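Local structure of L-ribulose 3-epimerase (Mesorhizobium loti, 3VYL) at residues A2-H7 / D237-F243; D33-Y39 / L59-I65; F222-F226 / F276-L281. The protein catalyses the reversible epimerisation of L-ribulose and, less efficiently, other ketoses at carbon 3, using a manganese(II) ion bound inside a TIM barrel. One frame throughout, in Å; residues are numbered along the deposited sequence.

In the fold
Contacts 1 and 2 belong to one closed parallel barrel, and contact 3 joins two of the helices outside it. Contact 1 closes the barrel by pairing its first strand with its eighth; contact 2 pairs the second with the third. Their centres are about 8 Å apart, and Arg3 NE forms a 2.8 Å salt bridge with Asp33 OD1 between them. Contact 1 supplies Glu241 to the manganese, while Glu36 of contact 2 stands about 6 Å from the ion, side chain to metal. Contact 3, about 13 Å from contact 1 centre to centre, meets it where Ile277 CG2 lies 3.7 Å from Leu238 CD1; contact 2 it does not touch.

Contact 1 of 3, residues A2-H7 / D237-F243. With MN (manganese (II) ion), chain I.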
# COMPACT_ATOMS: atom_id res chain seq x y z
N ALA A 2 27.36 -8.79 -4.94
CA ALA A 2 26.38 -9.42 -4.11
C ALA A 2 25.68 -10.61 -4.73
O ALA A 2 25.50 -10.71 -5.92
CB ALA A 2 25.39 -8.41 -3.67
N ARG A 3 25.25 -11.49 -3.85
CA ARG A 3 24.65 -12.73 -4.22
C ARG A 3 23.22 -12.71 -3.88
O ARG A 3 22.83 -12.02 -3.02
CB ARG A 3 25.35 -13.86 -3.49
CG ARG A 3 26.49 -14.40 -4.29
CD ARG A 3 26.19 -13.97 -5.70
NE ARG A 3 26.83 -14.78 -6.69
CZ ARG A 3 27.75 -14.33 -7.52
NH1 ARG A 3 28.16 -13.08 -7.45
NH2 ARG A 3 28.26 -15.13 -8.42
N ILE A 4 22.43 -13.44 -4.61
CA ILE A 4 21.07 -13.64 -4.25
C ILE A 4 21.00 -15.08 -3.90
O ILE A 4 21.23 -15.93 -4.71
CB ILE A 4 20.14 -13.30 -5.39
CG1 ILE A 4 20.32 -11.85 -5.74
CG2 ILE A 4 18.71 -13.48 -4.98
CD1 ILE A 4 19.13 -11.25 -6.39
N GLY A 5 20.72 -15.33 -2.66
CA GLY A 5 20.71 -16.70 -2.17
C GLY A 5 19.36 -17.32 -1.87
O GLY A 5 18.31 -16.72 -2.10
N ILE A 6 19.42 -18.53 -1.35
CA ILE A 6 18.24 -19.30 -0.95
C ILE A 6 18.69 -20.22 0.20
O ILE A 6 19.83 -20.69 0.21
CB ILE A 6 17.66 -20.09 -2.15
CG1 ILE A 6 16.32 -20.75 -1.79
CG2 ILE A 6 18.67 -21.10 -2.68
CD1 ILE A 6 15.59 -21.34 -2.97
N HIS A 7 17.81 -20.45 1.16
CA HIS A 7 18.13 -21.32 2.29
C HIS A 7 18.02 -22.76 1.88
O HIS A 7 17.05 -23.16 1.25
CB HIS A 7 17.20 -21.03 3.45
CG HIS A 7 17.71 -21.54 4.78
ND1 HIS A 7 18.02 -20.72 5.80
CD2 HIS A 7 17.97 -22.84 5.22
CE1 HIS A 7 18.46 -21.45 6.84
NE2 HIS A 7 18.43 -22.75 6.48
N ASP A 237 24.69 -9.46 0.27
CA ASP A 237 23.86 -10.63 -0.04
C ASP A 237 22.47 -10.57 0.61
O ASP A 237 22.27 -9.98 1.68
CB ASP A 237 24.56 -11.92 0.40
CG ASP A 237 25.93 -12.11 -0.23
OD1 ASP A 237 26.12 -11.77 -1.42
OD2 ASP A 237 26.81 -12.63 0.48
N LEU A 238 21.51 -11.20 -0.07
CA LEU A 238 20.21 -11.44 0.53
C LEU A 238 19.65 -12.76 0.03
O LEU A 238 19.93 -13.17 -1.11
CB LEU A 238 19.23 -10.29 0.25
CG LEU A 238 18.95 -9.83 -1.17
CD1 LEU A 238 17.89 -10.70 -1.83
CD2 LEU A 238 18.48 -8.39 -1.10
N SER A 239 18.88 -13.44 0.87
CA SER A 239 18.39 -14.76 0.50
C SER A 239 16.93 -14.99 0.74
O SER A 239 16.36 -14.45 1.69
CB SER A 239 19.19 -15.84 1.22
OG SER A 239 20.46 -15.90 0.64
N PHE A 240 16.34 -15.80 -0.13
CA PHE A 240 14.96 -16.22 -0.02
C PHE A 240 14.82 -17.30 1.05
O PHE A 240 15.66 -18.19 1.15
CB PHE A 240 14.49 -16.75 -1.37
CG PHE A 240 13.13 -17.38 -1.35
CD1 PHE A 240 12.03 -16.69 -0.83
CD2 PHE A 240 12.94 -18.65 -1.88
CE1 PHE A 240 10.77 -17.26 -0.83
CE2 PHE A 240 11.69 -19.23 -1.87
CZ PHE A 240 10.60 -18.53 -1.35
N GLU A 241 13.74 -17.23 1.83
CA GLU A 241 13.52 -18.12 2.97
C GLU A 241 12.03 -18.53 3.00
O GLU A 241 11.14 -17.69 2.96
CB GLU A 241 13.91 -17.39 4.27
CG GLU A 241 14.22 -18.27 5.48
CD GLU A 241 14.49 -17.47 6.76
OE1 GLU A 241 14.83 -18.09 7.79
OE2 GLU A 241 14.37 -16.23 6.78
N SER A 242 11.76 -19.82 2.90
CA SER A 242 10.43 -20.38 3.01
C SER A 242 10.54 -21.83 3.44
O SER A 242 11.34 -22.54 2.91
CB SER A 242 9.73 -20.28 1.68
OG SER A 242 8.40 -20.65 1.73
N PHE A 243 9.74 -22.30 4.37
CA PHE A 243 9.90 -23.67 4.83
C PHE A 243 8.63 -24.51 4.72
O PHE A 243 7.51 -23.97 4.65
CB PHE A 243 10.49 -23.69 6.25
CG PHE A 243 11.81 -22.96 6.39
CD1 PHE A 243 12.90 -23.27 5.57
CD2 PHE A 243 11.97 -21.97 7.36
CE1 PHE A 243 14.11 -22.59 5.70
CE2 PHE A 243 13.18 -21.30 7.50
CZ PHE A 243 14.25 -21.62 6.68
MN MN I . 15.54 -15.56 8.74
O HOH W 1 14.94 -17.23 10.31
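Gly5 and Ser239 face each other at the middle of this parallel strand pair. Gly5 N donates to Leu238 O (2.8 Å) and Gly5 O accepts from Phe240 N (2.9 Å). Gly5 has no side chain, so the hydroxyl of Ser239 can lie directly against its backbone on the barrel-interior face; Tyr204 OH is the hydrogen-bond partner of that hydroxyl. Toward the C-terminal ends, His7 N reaches Phe240 O at 3.1 Å. At the other end Asp237, its CG turned beside its own backbone N (chi1 -57°), brings OD1 to Arg3 N at 2.6 Å, an acceptor for an amide just ahead of the strand. The guanidinium of Arg3 points elsewhere, to Asp33.

On the opposite face of the sheet Ile6 and Phe240 lie side by side, with Ile6 CD1 at the ring edge, 3.9 Å from Phe240 CD2. Further along the chain, Phe243 directs its edge at the face of His7 in a T-shaped pair (centroids 5.2 Å apart, planes at 90°). Glu241, extended from its backbone, binds the manganese through OE2 at 2.4 Å, and a water on the metal donates to Glu241 OE1; Glu147, Asp180 and His206 complete the protein ligands.

The pair closes the TIM barrel, flanked by strands 34-37 and 202-207, while Ile6, Leu238 and Phe240 pack outward against helix 266-292.

Contact 2 of 3, residues D33-Y39 / L59-I65; sequences DLIEFSY and LGVAISI
Glu36 and Ser64 join their side chains across two parallel strands: Ser64 OG donates to Glu36 OE2 at 2.8 Å, on the anti lone pair of that oxygen. The glutamate reaches this far because CG stands opposite its backbone N (chi1 -177°) and the chain beyond continues extended. Its other oxygen, OE1, is hydrogen-bonded to Tyr204 OH and His206 NE2. The carboxylate is buried but well supplied with partners, and as His206 is a manganese ligand, Glu36 is a second-shell residue that probably helps to hold the imidazole in place.

The backbone polar groups between the strands are satisfied by five bonds that alternate in direction between the strands. Asp33 O accepts from Gly60 N, Gly60 O from Ile35 N, Ile35 O from Ala62 N (3.0 Å), Ala62 O from Phe37 N (3.0 Å) and Phe37 O from Ser64 N. This is the parallel pairing of a beta-alpha-beta unit, in which helix 47-57 carries the chain from strand 34-37 back to the start of strand 60-66.

Just before strand 34-37, Asp33 OD1 is engaged by Arg3 and the Ile4 amide, at the start of the adjacent strand 4-7. Apolar residues occupy the face turned to the surrounding helices. Phe37 crosses Val61 at about a right angle, with Val61 CG2 at the ring edge, 3.8 Å from CD2, and Ile63 CD1 rests 3.6 Å from Phe37 CB. Within the same strand, Ile35 CG1 lies over one face of the Phe37 ring, toward its rim. On the interior face, alongside Glu36, the small Ala62 takes Leu34 CD2 at 4.3 Å from its CB. Helix 17-30 covers Ile35 and Phe37, and helix 78-98 receives Ile63.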
# COMPACT_ATOMS: atom_id res chain seq x y z
N ASP A 33 22.51 -17.78 -6.78
CA ASP A 33 23.96 -17.96 -6.79
C ASP A 33 24.61 -17.85 -5.42
O ASP A 33 25.81 -17.58 -5.29
CB ASP A 33 24.64 -17.07 -7.85
CG ASP A 33 24.10 -15.66 -7.86
OD1 ASP A 33 24.08 -15.01 -6.79
OD2 ASP A 33 23.69 -15.20 -8.96
N LEU A 34 23.81 -18.08 -4.38
CA LEU A 34 24.35 -18.40 -3.06
C LEU A 34 23.52 -19.53 -2.46
O LEU A 34 22.38 -19.78 -2.89
CB LEU A 34 24.35 -17.16 -2.17
CG LEU A 34 24.96 -17.29 -0.77
CD1 LEU A 34 25.80 -16.07 -0.45
CD2 LEU A 34 23.86 -17.46 0.27
N ILE A 35 24.11 -20.24 -1.49
CA ILE A 35 23.39 -21.24 -0.70
C ILE A 35 23.64 -20.98 0.78
O ILE A 35 24.77 -20.72 1.19
CB ILE A 35 23.74 -22.71 -1.10
CG1 ILE A 35 22.79 -23.73 -0.43
CG2 ILE A 35 25.19 -23.06 -0.78
CD1 ILE A 35 21.36 -23.69 -0.93
N GLU A 36 22.57 -21.03 1.55
CA GLU A 36 22.66 -20.91 3.00
C GLU A 36 22.41 -22.26 3.65
O GLU A 36 21.38 -22.90 3.41
CB GLU A 36 21.66 -19.86 3.49
CG GLU A 36 21.68 -19.55 4.98
CD GLU A 36 20.77 -18.39 5.32
OE1 GLU A 36 20.38 -17.68 4.37
OE2 GLU A 36 20.45 -18.16 6.51
N PHE A 37 23.32 -22.69 4.49
CA PHE A 37 23.21 -23.94 5.19
C PHE A 37 23.02 -23.62 6.63
O PHE A 37 23.62 -22.73 7.09
CB PHE A 37 24.48 -24.75 5.00
CG PHE A 37 24.59 -25.40 3.66
CD1 PHE A 37 23.68 -26.31 3.26
CD2 PHE A 37 25.62 -25.11 2.84
CE1 PHE A 37 23.76 -26.92 2.05
CE2 PHE A 37 25.73 -25.71 1.63
CZ PHE A 37 24.80 -26.61 1.23
N SER A 38 22.07 -24.27 7.28
CA SER A 38 21.83 -24.15 8.72
C SER A 38 22.78 -24.71 9.75
O SER A 38 22.98 -24.11 10.77
CB SER A 38 20.54 -24.82 9.07
OG SER A 38 20.78 -25.76 10.11
N TYR A 39 23.20 -25.95 9.58
CA TYR A 39 24.38 -26.46 10.24
C TYR A 39 24.74 -27.82 9.68
O TYR A 39 23.87 -28.60 9.40
CB TYR A 39 24.22 -26.50 11.75
CG TYR A 39 25.52 -26.63 12.49
CD1 TYR A 39 26.23 -25.52 12.86
CD2 TYR A 39 26.03 -27.85 12.81
CE1 TYR A 39 27.42 -25.64 13.54
CE2 TYR A 39 27.21 -27.99 13.47
CZ TYR A 39 27.89 -26.87 13.83
OH TYR A 39 29.05 -27.02 14.48
N LEU A 59 28.78 -20.88 -6.75
CA LEU A 59 27.94 -20.44 -5.66
C LEU A 59 28.80 -19.89 -4.55
O LEU A 59 29.95 -20.29 -4.39
CB LEU A 59 27.10 -21.62 -5.15
CG LEU A 59 25.72 -21.99 -5.71
CD1 LEU A 59 25.42 -21.45 -7.10
CD2 LEU A 59 25.49 -23.49 -5.66
N GLY A 60 28.26 -18.93 -3.80
CA GLY A 60 28.82 -18.55 -2.50
C GLY A 60 28.07 -19.31 -1.42
O GLY A 60 27.15 -20.08 -1.70
N VAL A 61 28.45 -19.08 -0.17
CA VAL A 61 27.86 -19.83 0.93
C VAL A 61 27.80 -18.98 2.21
O VAL A 61 28.71 -18.23 2.53
CB VAL A 61 28.56 -21.21 1.15
CG1 VAL A 61 30.05 -21.05 1.48
CG2 VAL A 61 27.85 -22.05 2.21
N ALA A 62 26.68 -19.08 2.91
CA ALA A 62 26.57 -18.50 4.24
C ALA A 62 26.08 -19.58 5.19
O ALA A 62 25.40 -20.52 4.77
CB ALA A 62 25.61 -17.33 4.23
N ILE A 63 26.44 -19.48 6.46
CA ILE A 63 25.88 -20.38 7.45
C ILE A 63 25.06 -19.60 8.49
O ILE A 63 25.53 -18.59 9.05
CB ILE A 63 26.97 -21.24 8.14
CG1 ILE A 63 27.92 -21.88 7.13
CG2 ILE A 63 26.32 -22.30 9.04
CD1 ILE A 63 27.35 -23.01 6.29
N SER A 64 23.84 -20.07 8.73
CA SER A 64 22.98 -19.51 9.74
C SER A 64 22.61 -20.60 10.70
O SER A 64 22.36 -21.74 10.29
CB SER A 64 21.70 -18.96 9.11
OG SER A 64 20.91 -20.02 8.58
N ILE A 65 22.54 -20.27 11.99
CA ILE A 65 22.05 -21.19 13.01
C ILE A 65 21.15 -20.42 13.97
O ILE A 65 21.04 -19.19 13.89
CB ILE A 65 23.21 -21.83 13.81
CG1 ILE A 65 23.99 -20.77 14.59
CG2 ILE A 65 24.14 -22.62 12.90
CD1 ILE A 65 24.79 -21.33 15.75

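Contact 3 of 3, residues F222-F226 / F276-L281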
# COMPACT_ATOMS: atom_id res chain seq x y z
N PHE A 222 6.69 -5.44 -0.42
CA PHE A 222 8.08 -5.68 -0.88
C PHE A 222 8.66 -4.53 -1.70
O PHE A 222 9.86 -4.30 -1.65
CB PHE A 222 8.21 -7.01 -1.62
CG PHE A 222 8.22 -8.19 -0.70
CD1 PHE A 222 7.11 -9.02 -0.59
CD2 PHE A 222 9.33 -8.46 0.09
CE1 PHE A 222 7.12 -10.09 0.28
CE2 PHE A 222 9.34 -9.53 0.96
CZ PHE A 222 8.23 -10.35 1.05
N ALA A 223 7.82 -3.80 -2.43
CA ALA A 223 8.31 -2.64 -3.18
C ALA A 223 8.90 -1.65 -2.20
O ALA A 223 10.00 -1.14 -2.43
CB ALA A 223 7.21 -2.01 -4.02
N ALA A 224 8.22 -1.42 -1.08
CA ALA A 224 8.75 -0.52 -0.06
C ALA A 224 10.10 -0.99 0.48
O ALA A 224 10.94 -0.18 0.84
CB ALA A 224 7.75 -0.35 1.07
N ILE A 225 10.29 -2.31 0.51
CA ILE A 225 11.51 -2.92 1.03
C ILE A 225 12.66 -2.81 0.02
O ILE A 225 13.79 -2.48 0.38
CB ILE A 225 11.27 -4.39 1.44
CG1 ILE A 225 10.35 -4.44 2.67
CG2 ILE A 225 12.58 -5.10 1.75
CD1 ILE A 225 9.93 -5.83 3.10
N PHE A 226 12.37 -3.09 -1.24
CA PHE A 226 13.38 -2.95 -2.29
C PHE A 226 13.78 -1.48 -2.47
O PHE A 226 14.97 -1.18 -2.69
CB PHE A 226 12.90 -3.58 -3.60
CG PHE A 226 12.61 -5.06 -3.49
CD1 PHE A 226 13.43 -5.90 -2.74
CD2 PHE A 226 11.53 -5.62 -4.17
CE1 PHE A 226 13.16 -7.27 -2.66
CE2 PHE A 226 11.26 -6.97 -4.10
CZ PHE A 226 12.07 -7.80 -3.34
N PHE A 276 10.90 -12.71 -8.67
CA PHE A 276 10.28 -11.69 -7.84
C PHE A 276 11.35 -10.78 -7.25
O PHE A 276 11.25 -9.56 -7.33
CB PHE A 276 9.44 -12.35 -6.74
CG PHE A 276 8.61 -11.39 -5.92
CD1 PHE A 276 9.17 -10.68 -4.86
CD2 PHE A 276 7.24 -11.24 -6.18
CE1 PHE A 276 8.38 -9.83 -4.09
CE2 PHE A 276 6.46 -10.38 -5.41
CZ PHE A 276 7.03 -9.68 -4.37
N ILE A 277 12.38 -11.38 -6.66
CA ILE A 277 13.47 -10.57 -6.11
C ILE A 277 14.23 -9.87 -7.24
O ILE A 277 14.63 -8.71 -7.11
CB ILE A 277 14.42 -11.38 -5.20
CG1 ILE A 277 13.64 -12.07 -4.07
CG2 ILE A 277 15.48 -10.47 -4.62
CD1 ILE A 277 14.43 -13.10 -3.27
N GLY A 278 14.41 -10.58 -8.36
CA GLY A 278 15.13 -10.04 -9.50
C GLY A 278 14.43 -8.82 -10.05
O GLY A 278 15.00 -7.73 -10.07
N LEU A 279 13.19 -9.00 -10.48
CA LEU A 279 12.37 -7.91 -10.99
C LEU A 279 12.22 -6.78 -9.97
O LEU A 279 12.49 -5.62 -10.27
CB LEU A 279 11.00 -8.43 -11.42
CG LEU A 279 10.15 -7.52 -12.30
CD1 LEU A 279 10.92 -7.05 -13.53
CD2 LEU A 279 8.87 -8.25 -12.69
N GLY A 280 11.81 -7.14 -8.75
CA GLY A 280 11.65 -6.19 -7.66
C GLY A 280 12.81 -5.22 -7.53
O GLY A 280 12.60 -4.01 -7.39
N LEU A 281 14.03 -5.73 -7.56
CA LEU A 281 15.22 -4.87 -7.46
C LEU A 281 15.46 -4.03 -8.72
O LEU A 281 15.83 -2.87 -8.60
CB LEU A 281 16.46 -5.67 -7.10
CG LEU A 281 16.48 -6.22 -5.67
CD1 LEU A 281 17.53 -7.31 -5.56
CD2 LEU A 281 16.72 -5.12 -4.64
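Phe226 has the most surface buried here, its ring set as a knob into a hole formed by Phe276, Ile277, Gly280 and Leu281. Gly280 forms the floor: its CA lies 3.5 Å from Phe226 CD2, and with no side chain it lets the ring come down onto the helix backbone. Leu281 CD2 approaches CD1 of Phe226 at 3.9 Å, while the Leu281 amide N lies over one ring face, offset toward the rim. Phe276 CE1 meets the ring edge, 4.1 Å from Phe226 CE2.

Phe276, second in surface buried by the contact, owes its reach to its first torsion (chi1 -173°), which swings the ring away from the backbone N and out to helix 222-231. There it turns its edge to the face of Phe222 in an offset T-shaped pair, planes at 85°, and CE1 also comes 3.8 Å from Phe222 CB. Flat, bulky rings suit this joint because they can span helix axes 10.0 Å apart.

Ile277 continues inward onto Leu238 and Phe240 of strand 238-240. The two segments cross at -62°, with a single knob, Phe226, set into a hole of helix 266-292, in the outer helical layer of a TIM barrel.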